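Local coordinates for protein secondary thiamine-phosphate synthase enzyme (Thermus thermophilus, PDB 2CU5) that belongs to the UPF0047 (YjbQ) family and is probably a secondary thiamine-phosphate synthase, at residues D74-L77 / E78-H82. Numbering follows the deposited sequence.
Sequences DRHL and EGNSH
His-76 and Glu-78 meet with Glu-78 OE2 over one face of the imidazole ring. The ring and carboxylate planes are 26° apart, though the two side chains cross at about a right angle. OE2 of Glu-78 sits 2.9 Å from His-76 ND1, but the angle is too poor for a hydrogen bond. The Glu-78 chain bends at its second torsion (chi2 67°), which folds the carboxylate back toward the ring. At the ring edge, near its plane, His-76 NE2 gives a weak, bent hydrogen bond to Asn-80 OD1 at 2.8 Å; it is doubtful, since OD1 sits too close to the ring in the model. ND1 has its own partner, Thr-54 OG1 of the second subunit. The backbone here makes a type I beta turn from His-76 to Gly-79, in the loop leading into helix 81-90. Asn-80 stands at the N-cap position, but its side chain makes no capping bond. A water lies 2.8 Å from His-76 O and 3.1 Å from Asp-74 OD2. It can donate to either, and it accepts from Ser-81 N (3.0 Å). Ser-81 CB packs against Asp-74 OD2 at 3.5 Å. Both polar side chains also reach across the subunit interface: Asp-74 OD2 forms a salt bridge with Arg-62 of the second subunit, and Ser-81 OG a hydrogen bond with its Asp-58. An alanine in place of His-76 would probably leave Thr-54 of the second subunit without this partner and open a gap beside the Glu-78 carboxylate.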
loop_
_atom_site.group_PDB
_atom_site.type_symbol
_atom_site.label_atom_id
_atom_site.label_comp_id
_atom_site.label_asym_id
_atom_site.label_seq_id
_atom_site.Cartn_x
_atom_site.Cartn_y
_atom_site.Cartn_z
ATOM N N ASP A 74 15.516 -17.711 -7.474
ATOM C CA ASP A 74 14.638 -16.999 -8.399
ATOM C C ASP A 74 14.414 -17.842 -9.652
ATOM O O ASP A 74 15.333 -18.501 -10.143
ATOM C CB ASP A 74 15.247 -15.651 -8.814
ATOM C CG ASP A 74 14.901 -14.519 -7.853
ATOM O OD1 ASP A 74 14.109 -14.739 -6.915
ATOM O OD2 ASP A 74 15.424 -13.400 -8.050
ATOM N N ARG A 75 13.188 -17.812 -10.162
ATOM C CA ARG A 75 12.823 -18.552 -11.362
ATOM C C ARG A 75 12.700 -17.578 -12.529
ATOM O O ARG A 75 12.729 -17.975 -13.694
ATOM C CB ARG A 75 11.492 -19.266 -11.150
ATOM C CG ARG A 75 11.520 -20.334 -10.078
ATOM C CD ARG A 75 12.174 -21.599 -10.586
ATOM N NE ARG A 75 12.073 -22.679 -9.610
ATOM C CZ ARG A 75 12.141 -23.971 -9.916
ATOM N NH1 ARG A 75 12.306 -24.348 -11.178
ATOM N NH2 ARG A 75 12.040 -24.886 -8.960
ATOM N N HIS A 76 12.555 -16.298 -12.198
ATOM C CA HIS A 76 12.433 -15.245 -13.199
ATOM C C HIS A 76 13.833 -14.928 -13.722
ATOM O O HIS A 76 14.573 -14.141 -13.129
ATOM C CB HIS A 76 11.799 -14.002 -12.566
ATOM C CG HIS A 76 11.480 -12.917 -13.545
ATOM N ND1 HIS A 76 10.672 -13.117 -14.644
ATOM C CD2 HIS A 76 11.838 -11.611 -13.574
ATOM C CE1 HIS A 76 10.546 -11.982 -15.307
ATOM N NE2 HIS A 76 11.243 -11.053 -14.680
ATOM N N LEU A 77 14.177 -15.565 -14.838
ATOM C CA LEU A 77 15.480 -15.432 -15.486
ATOM C C LEU A 77 15.968 -14.004 -15.711
ATOM O O LEU A 77 17.148 -13.703 -15.508
ATOM C CB LEU A 77 15.451 -16.176 -16.823
ATOM C CG LEU A 77 14.981 -17.632 -16.731
ATOM C CD1 LEU A 77 14.896 -18.234 -18.126
ATOM C CD2 LEU A 77 15.939 -18.425 -15.856
ATOM N N GLU A 78 15.058 -13.137 -16.140
ATOM C CA GLU A 78 15.369 -11.739 -16.412
ATOM C C GLU A 78 16.152 -11.073 -15.282
ATOM O O GLU A 78 16.826 -10.064 -15.491
ATOM C CB GLU A 78 14.074 -10.976 -16.695
ATOM C CG GLU A 78 13.319 -11.499 -17.921
ATOM C CD GLU A 78 12.761 -12.907 -17.738
ATOM O OE1 GLU A 78 12.338 -13.517 -18.743
ATOM O OE2 GLU A 78 12.732 -13.405 -16.594
ATOM N N GLY A 79 16.053 -11.637 -14.082
ATOM C CA GLY A 79 16.794 -11.108 -12.951
ATOM C C GLY A 79 16.288 -9.866 -12.237
ATOM O O GLY A 79 17.029 -9.267 -11.460
ATOM N N ASN A 80 15.043 -9.468 -12.476
ATOM C CA ASN A 80 14.514 -8.289 -11.806
ATOM C C ASN A 80 13.429 -8.608 -10.778
ATOM O O ASN A 80 12.645 -7.737 -10.416
ATOM C CB ASN A 80 13.969 -7.277 -12.830
ATOM C CG ASN A 80 13.014 -7.905 -13.822
ATOM O OD1 ASN A 80 12.199 -8.748 -13.466
ATOM N ND2 ASN A 80 13.104 -7.484 -15.077
ATOM N N SER A 81 13.374 -9.849 -10.309
ATOM C CA SER A 81 12.365 -10.205 -9.316
ATOM C C SER A 81 12.484 -9.316 -8.083
ATOM O O SER A 81 11.477 -8.987 -7.453
ATOM C CB SER A 81 12.491 -11.679 -8.915
ATOM O OG SER A 81 11.960 -12.514 -9.931
ATOM N N HIS A 82 13.710 -8.924 -7.746
ATOM C CA HIS A 82 13.944 -8.059 -6.591
ATOM C C HIS A 82 13.165 -6.753 -6.734
ATOM O O HIS A 82 12.645 -6.221 -5.752
ATOM C CB HIS A 82 15.434 -7.734 -6.449
ATOM C CG HIS A 82 15.953 -6.820 -7.514
ATOM N ND1 HIS A 82 16.029 -7.189 -8.840
ATOM C CD2 HIS A 82 16.391 -5.540 -7.454
ATOM C CE1 HIS A 82 16.491 -6.177 -9.551
ATOM N NE2 HIS A 82 16.718 -5.164 -8.735
HETATM O O HOH W 1 14.800 -12.414 -10.922
#